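DyP-type peroxidase (Thermobifida cellulosilytica, PDB 4GS1) holds a heme in its C-terminal half and probably uses hydrogen peroxide to oxidise dyes and other substrates, as dye-decolorising peroxidases do. Local coordinates at residues A55-E60 / T177-L182; G112-E117 / G146-L151; R78-H83 / D166-A171; V51-F56 / G337-A342. One frame throughout, in Å; residues are numbered along the deposited sequence. Where two conformers were deposited one is given.

Contact 1 (A55-E60 / T177-L182); sequences AFDLAE and TVRWSL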
# COMPACT_ATOMS: atom_id res chain seq x y z
N ALA B 55 -9.28 -13.18 2.45
CA ALA B 55 -9.84 -14.49 2.76
C ALA B 55 -10.89 -14.33 3.84
O ALA B 55 -10.69 -13.58 4.80
CB ALA B 55 -8.74 -15.46 3.22
N PHE B 56 -12.03 -15.00 3.69
CA PHE B 56 -13.13 -14.90 4.65
C PHE B 56 -13.50 -16.26 5.21
O PHE B 56 -13.35 -17.27 4.53
CB PHE B 56 -14.40 -14.39 3.97
CG PHE B 56 -14.28 -13.03 3.31
CD1 PHE B 56 -14.78 -11.90 3.95
CD2 PHE B 56 -13.73 -12.89 2.04
CE1 PHE B 56 -14.71 -10.65 3.33
CE2 PHE B 56 -13.66 -11.65 1.43
CZ PHE B 56 -14.14 -10.53 2.07
N ASP B 57 -14.04 -16.28 6.43
CA ASP B 57 -14.71 -17.47 6.93
C ASP B 57 -16.20 -17.18 7.09
O ASP B 57 -16.59 -16.03 7.31
CB ASP B 57 -14.16 -17.88 8.30
CG ASP B 57 -12.76 -18.41 8.21
OD1 ASP B 57 -12.43 -19.04 7.19
OD2 ASP B 57 -11.98 -18.20 9.17
N LEU B 58 -17.03 -18.21 6.99
CA LEU B 58 -18.42 -18.08 7.41
C LEU B 58 -18.46 -17.86 8.92
O LEU B 58 -17.75 -18.54 9.66
CB LEU B 58 -19.23 -19.33 7.07
CG LEU B 58 -19.53 -19.57 5.60
CD1 LEU B 58 -20.42 -20.80 5.45
CD2 LEU B 58 -20.22 -18.35 5.01
N ALA B 59 -19.28 -16.92 9.36
CA ALA B 59 -19.44 -16.68 10.80
C ALA B 59 -20.27 -17.79 11.45
O ALA B 59 -21.01 -18.50 10.78
CB ALA B 59 -20.09 -15.34 11.04
N GLU B 60 -20.12 -17.92 12.77
CA GLU B 60 -20.93 -18.84 13.55
C GLU B 60 -22.25 -18.15 13.90
O GLU B 60 -22.36 -16.93 13.79
CB GLU B 60 -20.17 -19.24 14.82
CG GLU B 60 -18.87 -19.98 14.57
CD GLU B 60 -19.06 -21.39 14.06
OE1 GLU B 60 -20.22 -21.85 13.99
OE2 GLU B 60 -18.06 -22.04 13.71
N THR B 177 -16.77 -13.16 7.84
CA THR B 177 -15.79 -12.46 8.67
C THR B 177 -14.43 -12.54 7.98
O THR B 177 -14.07 -13.60 7.47
CB THR B 177 -15.65 -13.12 10.05
OG1 THR B 177 -16.95 -13.24 10.67
CG2 THR B 177 -14.76 -12.28 10.94
N VAL B 178 -13.69 -11.44 7.95
CA VAL B 178 -12.34 -11.49 7.38
C VAL B 178 -11.41 -12.38 8.20
O VAL B 178 -11.31 -12.22 9.43
CB VAL B 178 -11.72 -10.08 7.24
CG1 VAL B 178 -10.27 -10.18 6.81
CG2 VAL B 178 -12.50 -9.25 6.21
N ARG B 179 -10.75 -13.32 7.53
CA ARG B 179 -9.77 -14.19 8.19
C ARG B 179 -8.36 -13.60 8.09
O ARG B 179 -7.66 -13.46 9.10
CB ARG B 179 -9.80 -15.59 7.57
CG ARG B 179 -8.89 -16.60 8.26
CD ARG B 179 -9.00 -17.99 7.60
NE ARG B 179 -8.09 -18.95 8.24
CZ ARG B 179 -8.41 -19.69 9.29
NH1 ARG B 179 -9.63 -19.61 9.83
NH2 ARG B 179 -7.52 -20.52 9.81
N TRP B 180 -7.95 -13.26 6.87
CA TRP B 180 -6.69 -12.57 6.64
C TRP B 180 -6.82 -11.76 5.35
O TRP B 180 -7.71 -12.01 4.54
CB TRP B 180 -5.47 -13.52 6.60
CG TRP B 180 -5.51 -14.59 5.52
CD1 TRP B 180 -5.92 -15.90 5.66
CD2 TRP B 180 -5.12 -14.44 4.15
NE1 TRP B 180 -5.81 -16.56 4.46
CE2 TRP B 180 -5.33 -15.69 3.52
CE3 TRP B 180 -4.62 -13.37 3.40
CZ2 TRP B 180 -5.05 -15.89 2.16
CZ3 TRP B 180 -4.34 -13.58 2.05
CH2 TRP B 180 -4.56 -14.83 1.44
N SER B 181 -5.96 -10.78 5.17
CA SER B 181 -5.93 -10.06 3.90
C SER B 181 -4.54 -9.54 3.64
O SER B 181 -3.73 -9.42 4.57
CB SER B 181 -6.95 -8.92 3.88
OG SER B 181 -6.43 -7.78 4.56
N LEU B 182 -4.23 -9.25 2.38
CA LEU B 182 -2.94 -8.65 2.06
C LEU B 182 -3.07 -7.80 0.81
O LEU B 182 -3.66 -8.22 -0.19
CB LEU B 182 -1.86 -9.73 1.85
CG LEU B 182 -0.41 -9.28 1.67
CD1 LEU B 182 0.06 -8.47 2.86
CD2 LEU B 182 0.49 -10.52 1.48
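A classic beta bulge joins two antiparallel strands here: R179 and W180 both face A55. The carbonyl oxygen of A55 takes R179 N at 2.7 Å, tilted out of the carbonyl plane, and W180 N only weakly, while A55 N donates to W180 O at 2.9 Å. Past the bulge, D57 and T177 exchange a regular pair of backbone bonds.

The methyl of A55 sits over one face of the W180 indole, 3.5 Å from CB to the centroid of the five-membered ring. R179, its CG anti to the backbone N and its chain extended to NE, crosses D57 at an angle; its NH1 gives a 2.8 Å salt bridge to D57 OD2, met on the syn side and almost in the guanidinium plane, with the carboxylate turned 63° from it. R179 NE also bonds C145 O, giving the guanidinium a second hold, and W180 NE1 bonds G146 O.

On the other face, F56 CE1 meets V178 CG2 at 3.9 Å, and the F56 ring continues to W80 of helix 66-90 and V169 of helix 158-172. W180 instead turns to V244 of strand 240-249, while V178 packs on W328 of the second subunit.

Contact 2 (G112-E117 / G146-L151); sequences GGSLLE and GGDLML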
# COMPACT_ATOMS: atom_id res chain seq x y z
N GLY B 112 -12.99 -22.06 -0.77
CA GLY B 112 -12.02 -22.94 -0.14
C GLY B 112 -12.56 -24.32 0.13
O GLY B 112 -13.77 -24.50 0.28
N GLY B 113 -11.68 -25.31 0.23
CA GLY B 113 -12.11 -26.66 0.56
C GLY B 113 -12.88 -26.73 1.87
O GLY B 113 -13.82 -27.52 2.00
N SER B 114 -12.50 -25.91 2.84
CA SER B 114 -13.17 -25.91 4.14
C SER B 114 -14.64 -25.48 4.07
O SER B 114 -15.43 -25.82 4.96
CB SER B 114 -12.41 -25.04 5.14
OG SER B 114 -12.28 -23.71 4.64
N LEU B 115 -15.01 -24.74 3.03
CA LEU B 115 -16.42 -24.39 2.82
C LEU B 115 -17.21 -25.65 2.54
O LEU B 115 -18.31 -25.85 3.08
CB LEU B 115 -16.58 -23.41 1.66
CG LEU B 115 -18.03 -22.93 1.46
CD1 LEU B 115 -18.40 -21.87 2.50
CD2 LEU B 115 -18.27 -22.39 0.07
N LEU B 116 -16.67 -26.52 1.69
CA LEU B 116 -17.36 -27.75 1.34
C LEU B 116 -17.47 -28.65 2.56
O LEU B 116 -18.50 -29.32 2.75
CB LEU B 116 -16.67 -28.46 0.17
CG LEU B 116 -16.97 -27.88 -1.23
CD1 LEU B 116 -16.24 -26.55 -1.49
CD2 LEU B 116 -16.60 -28.89 -2.30
N GLU B 117 -16.45 -28.66 3.40
CA GLU B 117 -16.51 -29.43 4.64
C GLU B 117 -17.63 -28.92 5.56
O GLU B 117 -18.40 -29.70 6.11
CB GLU B 117 -15.16 -29.45 5.37
CG GLU B 117 -14.03 -30.13 4.58
CD GLU B 117 -14.41 -31.51 4.06
OE1 GLU B 117 -15.11 -32.26 4.78
OE2 GLU B 117 -14.01 -31.86 2.92
N GLY B 146 -5.39 -20.37 4.59
CA GLY B 146 -6.72 -20.91 4.36
C GLY B 146 -7.85 -19.90 4.26
O GLY B 146 -7.64 -18.73 3.93
N GLY B 147 -9.06 -20.37 4.51
CA GLY B 147 -10.25 -19.55 4.36
C GLY B 147 -11.38 -20.28 3.67
O GLY B 147 -11.14 -21.07 2.76
N ASP B 148 -12.61 -20.04 4.10
CA ASP B 148 -13.77 -20.63 3.43
C ASP B 148 -14.02 -20.00 2.05
O ASP B 148 -14.49 -20.67 1.12
CB ASP B 148 -15.04 -20.43 4.27
CG ASP B 148 -15.02 -21.21 5.58
OD1 ASP B 148 -14.31 -22.23 5.70
OD2 ASP B 148 -15.76 -20.78 6.49
N LEU B 149 -13.73 -18.70 1.94
CA LEU B 149 -14.07 -17.90 0.76
C LEU B 149 -12.97 -16.89 0.48
O LEU B 149 -12.21 -16.52 1.38
CB LEU B 149 -15.39 -17.15 1.00
CG LEU B 149 -16.64 -18.02 1.16
CD1 LEU B 149 -17.75 -17.23 1.87
CD2 LEU B 149 -17.10 -18.52 -0.20
N MET B 150 -12.92 -16.41 -0.76
CA MET B 150 -11.88 -15.48 -1.18
C MET B 150 -12.42 -14.40 -2.12
O MET B 150 -13.25 -14.68 -3.00
CB MET B 150 -10.76 -16.26 -1.87
CG MET B 150 -9.55 -15.45 -2.27
SD MET B 150 -9.70 -14.70 -3.90
CE MET B 150 -10.23 -16.08 -4.90
N LEU B 151 -11.96 -13.16 -1.94
CA LEU B 151 -12.12 -12.13 -2.96
C LEU B 151 -10.71 -11.66 -3.38
O LEU B 151 -9.85 -11.43 -2.53
CB LEU B 151 -12.92 -10.93 -2.46
CG LEU B 151 -14.42 -11.12 -2.24
CD1 LEU B 151 -15.04 -9.84 -1.68
CD2 LEU B 151 -15.09 -11.51 -3.55
O HOH W 1 -9.59 -23.18 4.89
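S114 and D148 make the polar heart of this contact: S114 OG donates at 2.7 Å to D148 OD1, which accepts through its anti lone pair. The serine torsion (chi1 57°) puts OG between its own backbone N and carbonyl carbon, turned to the loop before strand 149-155. A water donates to S114 OG at 2.8 Å and accepts from G147 N at 2.9 Å; the hydroxyl thus donates a hydrogen bond to the aspartate and accepts one from the water.

Beside this pair the backbones meet directly. G112 N donates to D148 O at 2.8 Å, from above the carbonyl plane and not along a lone pair, and G112 CA, with no side chain in the way, points a C-H at G147 O from 3.6 Å. L115 closes the apolar side: its CB lies against D148 O, CD1 reaches D148 CB, and CD2 meets L149 CD2 at 4.1 Å, crossing it obliquely.

One shell out, D148 OD2 accepts from L58 N and pairs with R63 NE, while D148 N donates to D57 OD1. Where this segment pairs with strand 50-58, D148 and L149 both face F56, a classic beta bulge.

D148 is therefore gripped at both carboxylate oxygens and through its backbone N and O. Its buried charge is probably offset by the salt bridge to R63, and R63 together with the donors S114 OG and L58 N would probably favour the ionised form.

Contact 3 (R78-H83 / D166-A171); sequences RTWAEH and DELVAA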
# COMPACT_ATOMS: atom_id res chain seq x y z
N ARG B 78 -23.67 -14.90 -3.91
CA ARG B 78 -24.60 -14.13 -4.73
C ARG B 78 -24.42 -12.63 -4.53
O ARG B 78 -24.40 -11.86 -5.50
CB ARG B 78 -26.07 -14.50 -4.45
CG ARG B 78 -27.05 -13.77 -5.39
CD ARG B 78 -28.48 -13.69 -4.84
NE ARG B 78 -28.81 -14.80 -3.95
CZ ARG B 78 -28.96 -14.68 -2.64
NH1 ARG B 78 -28.83 -13.49 -2.06
NH2 ARG B 78 -29.25 -15.74 -1.90
N THR B 79 -24.28 -12.21 -3.28
CA THR B 79 -24.11 -10.80 -2.97
C THR B 79 -22.85 -10.23 -3.61
O THR B 79 -22.89 -9.17 -4.25
CB THR B 79 -24.10 -10.57 -1.45
OG1 THR B 79 -25.36 -10.98 -0.91
CG2 THR B 79 -23.86 -9.10 -1.13
N TRP B 80 -21.72 -10.92 -3.46
CA TRP B 80 -20.48 -10.46 -4.08
C TRP B 80 -20.61 -10.44 -5.60
O TRP B 80 -20.09 -9.53 -6.25
CB TRP B 80 -19.30 -11.35 -3.68
CG TRP B 80 -18.82 -11.16 -2.25
CD1 TRP B 80 -18.87 -10.02 -1.49
CD2 TRP B 80 -18.20 -12.16 -1.44
NE1 TRP B 80 -18.32 -10.26 -0.25
CE2 TRP B 80 -17.89 -11.57 -0.20
CE3 TRP B 80 -17.85 -13.50 -1.65
CZ2 TRP B 80 -17.27 -12.28 0.84
CZ3 TRP B 80 -17.24 -14.20 -0.62
CH2 TRP B 80 -16.96 -13.59 0.61
N ALA B 81 -21.29 -11.42 -6.18
CA ALA B 81 -21.46 -11.45 -7.63
C ALA B 81 -22.30 -10.27 -8.11
O ALA B 81 -22.00 -9.67 -9.14
CB ALA B 81 -22.07 -12.76 -8.08
N GLU B 82 -23.35 -9.94 -7.36
CA GLU B 82 -24.18 -8.78 -7.69
C GLU B 82 -23.40 -7.48 -7.65
O GLU B 82 -23.52 -6.63 -8.54
CB GLU B 82 -25.40 -8.71 -6.76
CG GLU B 82 -26.41 -9.82 -7.00
CD GLU B 82 -27.48 -9.88 -5.93
OE1 GLU B 82 -27.31 -9.23 -4.87
OE2 GLU B 82 -28.48 -10.59 -6.15
N HIS B 83 -22.60 -7.30 -6.60
CA HIS B 83 -21.79 -6.10 -6.48
C HIS B 83 -20.68 -6.06 -7.53
O HIS B 83 -20.35 -5.00 -8.05
CB HIS B 83 -21.21 -5.97 -5.07
CG HIS B 83 -22.23 -5.56 -4.05
ND1 HIS B 83 -22.14 -4.38 -3.34
CD2 HIS B 83 -23.36 -6.17 -3.63
CE1 HIS B 83 -23.17 -4.29 -2.51
NE2 HIS B 83 -23.93 -5.36 -2.67
N ASP B 166 -14.02 -1.98 0.54
CA ASP B 166 -14.88 -1.67 1.69
C ASP B 166 -16.34 -2.00 1.36
O ASP B 166 -17.08 -2.53 2.20
CB ASP B 166 -14.71 -0.21 2.12
CG ASP B 166 -13.35 0.06 2.77
OD1 ASP B 166 -12.73 -0.90 3.28
OD2 ASP B 166 -12.89 1.23 2.77
N GLU B 167 -16.74 -1.70 0.13
CA GLU B 167 -18.09 -2.03 -0.32
C GLU B 167 -18.36 -3.54 -0.29
O GLU B 167 -19.38 -3.99 0.25
CB GLU B 167 -18.33 -1.47 -1.72
CG GLU B 167 -19.66 -1.88 -2.33
CD GLU B 167 -19.89 -1.28 -3.72
OE1 GLU B 167 -19.41 -0.16 -3.98
OE2 GLU B 167 -20.56 -1.95 -4.54
N LEU B 168 -17.44 -4.34 -0.84
CA LEU B 168 -17.65 -5.78 -0.91
C LEU B 168 -17.65 -6.45 0.47
O LEU B 168 -18.47 -7.34 0.74
CB LEU B 168 -16.59 -6.44 -1.82
CG LEU B 168 -16.78 -6.17 -3.32
CD1 LEU B 168 -15.46 -6.35 -4.07
CD2 LEU B 168 -17.84 -7.09 -3.90
N VAL B 169 -16.74 -6.03 1.34
CA VAL B 169 -16.65 -6.64 2.67
C VAL B 169 -17.88 -6.30 3.51
O VAL B 169 -18.44 -7.16 4.18
CB VAL B 169 -15.37 -6.19 3.39
CG1 VAL B 169 -15.37 -6.69 4.84
CG2 VAL B 169 -14.15 -6.73 2.65
N ALA B 170 -18.31 -5.05 3.44
CA ALA B 170 -19.45 -4.61 4.23
C ALA B 170 -20.74 -5.25 3.72
O ALA B 170 -21.69 -5.45 4.49
CB ALA B 170 -19.57 -3.10 4.20
N ALA B 171 -20.78 -5.59 2.43
CA ALA B 171 -21.99 -6.12 1.82
C ALA B 171 -22.41 -7.47 2.39
O ALA B 171 -23.61 -7.78 2.44
CB ALA B 171 -21.85 -6.21 0.30
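The imidazole of H83 has the methyl of A171 over one face, CB lying 3.9 Å from the ring centroid, and the carboxylate of E167 at its edge. There H83 ND1 donates at 3.1 Å to E167 OE2, which accepts through its anti lone pair; the bond is somewhat tilted from the ring, and the carboxylate plane stands 66° to it. E167 gets there through an extended chain, with CG anti to the backbone N (chi1 174°). The second flat group, the W80 indole, offers its edge: NE1 donates to L168 O at 3.1 Å, in the plane of the indole but well above the plane of the carbonyl, and the bond is bent, with 137° at the hydrogen.

Between these two aromatic residues lies L168. Its CD2 touches H83 CB at 3.7 Å and W80 CD1 at 3.9 Å, so a single methyl meets both residues, one turn apart on helix 66-90. T79 adds its CG2 against A171 CB, while T79 OG1 is turned back to T75 O of its own helix.

E167 OE2 is shared with R86 NH1 in a salt bridge, and E167 OE1 accepts from E93 N; the carboxylate that holds the histidine is thus itself fixed from outside the pair.

The axes of segments 78-83 and 166-171 are roughly antiparallel and pass 9.7 Å apart, across one face of the sheet in the N-terminal half. W80 and L168 both pack down onto L151 of strand 149-155, W80 also meets L149, and at the far side of helix 158-172 D166 forms a salt bridge with R334 of the second subunit.

Contact 4 (V51-F56 / G337-A342); sequences VHVIAF and GLLFMA. With HEM (protoporphyrin IX containing Fe), chain F.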
# COMPACT_ATOMS: atom_id res chain seq x y z
N VAL B 51 -3.55 -4.76 -5.92
CA VAL B 51 -4.42 -5.88 -5.56
C VAL B 51 -4.71 -5.87 -4.06
O VAL B 51 -3.91 -5.37 -3.27
CB VAL B 51 -3.80 -7.25 -5.96
CG1 VAL B 51 -2.70 -7.68 -4.96
CG2 VAL B 51 -4.88 -8.33 -6.06
N HIS B 52 -5.87 -6.39 -3.69
CA HIS B 52 -6.16 -6.66 -2.28
C HIS B 52 -6.77 -8.05 -2.27
O HIS B 52 -7.84 -8.27 -2.86
CB HIS B 52 -7.11 -5.61 -1.69
CG HIS B 52 -7.08 -5.52 -0.19
ND1 HIS B 52 -7.43 -4.37 0.50
CD2 HIS B 52 -6.76 -6.44 0.76
CE1 HIS B 52 -7.31 -4.58 1.79
NE2 HIS B 52 -6.90 -5.83 1.98
N VAL B 53 -6.08 -9.00 -1.65
CA VAL B 53 -6.59 -10.36 -1.55
C VAL B 53 -7.17 -10.52 -0.16
O VAL B 53 -6.51 -10.21 0.83
CB VAL B 53 -5.47 -11.38 -1.78
CG1 VAL B 53 -6.00 -12.80 -1.60
CG2 VAL B 53 -4.91 -11.22 -3.18
N ILE B 54 -8.42 -10.98 -0.09
CA ILE B 54 -9.09 -11.11 1.21
C ILE B 54 -9.66 -12.51 1.37
O ILE B 54 -10.44 -12.97 0.53
CB ILE B 54 -10.25 -10.09 1.35
CG1 ILE B 54 -9.76 -8.68 1.01
CG2 ILE B 54 -10.82 -10.12 2.78
CD1 ILE B 54 -10.78 -7.83 0.29
N ALA B 55 -9.28 -13.18 2.45
CA ALA B 55 -9.84 -14.49 2.76
C ALA B 55 -10.89 -14.33 3.84
O ALA B 55 -10.69 -13.58 4.80
CB ALA B 55 -8.74 -15.46 3.22
N PHE B 56 -12.03 -15.00 3.69
CA PHE B 56 -13.13 -14.90 4.65
C PHE B 56 -13.50 -16.26 5.21
O PHE B 56 -13.35 -17.27 4.53
CB PHE B 56 -14.40 -14.39 3.97
CG PHE B 56 -14.28 -13.03 3.31
CD1 PHE B 56 -14.78 -11.90 3.95
CD2 PHE B 56 -13.73 -12.89 2.04
CE1 PHE B 56 -14.71 -10.65 3.33
CE2 PHE B 56 -13.66 -11.65 1.43
CZ PHE B 56 -14.14 -10.53 2.07
N GLY B 337 7.86 -8.49 0.78
CA GLY B 337 8.13 -9.68 -0.00
C GLY B 337 7.27 -9.82 -1.23
O GLY B 337 6.86 -8.82 -1.86
N LEU B 338 6.97 -11.06 -1.57
CA LEU B 338 6.17 -11.37 -2.75
C LEU B 338 4.85 -11.98 -2.32
O LEU B 338 4.83 -12.97 -1.60
CB LEU B 338 6.92 -12.34 -3.66
CG LEU B 338 6.23 -12.80 -4.94
CD1 LEU B 338 6.03 -11.61 -5.89
CD2 LEU B 338 7.07 -13.88 -5.61
N LEU B 339 3.76 -11.36 -2.76
CA LEU B 339 2.45 -11.96 -2.67
C LEU B 339 2.34 -12.84 -3.92
O LEU B 339 1.93 -12.40 -5.00
CB LEU B 339 1.37 -10.87 -2.57
CG LEU B 339 -0.10 -11.24 -2.81
CD1 LEU B 339 -0.47 -12.47 -2.02
CD2 LEU B 339 -1.01 -10.08 -2.42
N PHE B 340 2.76 -14.09 -3.76
CA PHE B 340 2.83 -15.05 -4.84
C PHE B 340 1.43 -15.61 -5.13
O PHE B 340 0.70 -16.01 -4.21
CB PHE B 340 3.79 -16.18 -4.42
CG PHE B 340 3.88 -17.32 -5.41
CD1 PHE B 340 4.90 -17.35 -6.35
CD2 PHE B 340 2.97 -18.38 -5.37
CE1 PHE B 340 4.99 -18.41 -7.27
CE2 PHE B 340 3.06 -19.44 -6.28
CZ PHE B 340 4.07 -19.45 -7.23
N MET B 341 1.04 -15.61 -6.40
CA MET B 341 -0.26 -16.16 -6.80
C MET B 341 -0.13 -16.98 -8.07
O MET B 341 0.16 -16.45 -9.14
CB MET B 341 -1.28 -15.04 -6.97
CG MET B 341 -1.69 -14.42 -5.63
SD MET B 341 -3.08 -13.30 -5.82
CE MET B 341 -2.20 -11.86 -6.20
N ALA B 342 -0.30 -18.30 -7.94
CA ALA B 342 -0.18 -19.19 -9.09
C ALA B 342 -1.55 -19.69 -9.52
O ALA B 342 -2.34 -20.14 -8.68
CB ALA B 342 0.72 -20.37 -8.75
CHA HEM F . 10.76 -18.13 -12.37
CHB HEM F . 11.41 -15.19 -8.58
CHC HEM F . 8.84 -18.18 -5.75
CHD HEM F . 7.82 -20.93 -9.62
C1A HEM F . 11.17 -17.10 -11.58
C2A HEM F . 12.02 -16.02 -12.01
C3A HEM F . 12.20 -15.21 -10.96
C4A HEM F . 11.46 -15.74 -9.84
CMA HEM F . 13.03 -13.90 -10.92
CAA HEM F . 12.60 -15.87 -13.45
CBA HEM F . 11.71 -15.00 -14.35
CGA HEM F . 10.41 -15.67 -14.71
O1A HEM F . 10.43 -16.58 -15.60
O2A HEM F . 9.36 -15.30 -14.14
C1B HEM F . 10.79 -15.75 -7.49
C2B HEM F . 10.84 -15.22 -6.15
C3B HEM F . 10.14 -16.05 -5.35
C4B HEM F . 9.62 -17.12 -6.17
CMB HEM F . 11.61 -13.94 -5.77
CAB HEM F . 9.86 -15.94 -3.83
CBB HEM F . 9.89 -14.77 -3.16
C1C HEM F . 8.35 -19.19 -6.56
C2C HEM F . 7.52 -20.32 -6.13
C3C HEM F . 7.23 -21.07 -7.21
C4C HEM F . 7.88 -20.45 -8.34
CMC HEM F . 7.05 -20.53 -4.67
CAC HEM F . 6.40 -22.37 -7.35
CBC HEM F . 6.14 -23.22 -6.35
C1D HEM F . 8.50 -20.42 -10.70
C2D HEM F . 8.40 -20.94 -12.04
C3D HEM F . 9.32 -20.08 -12.89
C4D HEM F . 9.87 -19.10 -11.99
CMD HEM F . 7.55 -22.13 -12.54
CAD HEM F . 9.57 -20.22 -14.40
CBD HEM F . 10.59 -21.34 -14.65
CGD HEM F . 10.77 -21.47 -16.14
O1D HEM F . 11.72 -20.85 -16.70
O2D HEM F . 9.95 -22.18 -16.79
NA HEM F . 10.83 -16.92 -10.25
NB HEM F . 10.04 -16.92 -7.48
NC HEM F . 8.57 -19.32 -7.92
ND HEM F . 9.38 -19.33 -10.70
FE HEM F . 9.79 -18.19 -9.07
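The strands carrying V53 and L339 share no backbone bond: their segment axes pass 10.4 Å apart at 70°, so this is the meeting of two sheets face to face. Four side chains bridge the two strands. V51 CG1 and L339 CD2 come tip to tip at 3.9 Å, and the same leucine methyl also touches V53 CG2 at 4.1 Å. V53 and M341 lie side by side, pointing opposite ways, with V53 CG2 at 3.8 Å from M341 SD; the methionine chain, bent at its last torsion (chi3 -87°), brings CE back toward V51 and V53.

Residues on the other face of strand 334-344 serve the heme. F340 lays CE1 at 3.4 Å from C2C of the porphyrin, with the CMC methyl over one face of its ring, and L338 CD2 stands 3.8 Å from C3B. L338 also borders the bound oxygen molecule, together with D207 and R319.

The contact thus joins the two ferredoxin-like halves of the chain. L339 rests on V244 and M341 on L242 of strand 240-249, Y322 of strand 318-328 touches V51 and M341, and Q152 of strand 149-155 closes in from the N-terminal sheet.

Strand 50-58 is the common starting point. Its residues 51-56 reach the farthest, to strand 334-344 in contact 4, and so close the longest loop, which encloses everything else and joins the N-terminal sheet to the heme-bearing sheet. From its end, contact 1 closes a shorter loop at strand 176-185, an edge of the N-terminal sheet. Within that, contact 3 pairs helix 66-90 with helix 158-172 on the outer face of the sheet, and innermost of all contact 2 ties helix 113-118 to the entry of strand 149-155. No loops cross. F56 links the set: it belongs to the segments of contacts 1 and 4, hydrogen-bonds through its backbone to L149 of contact 2, and packs on W80 and V169 of contact 3.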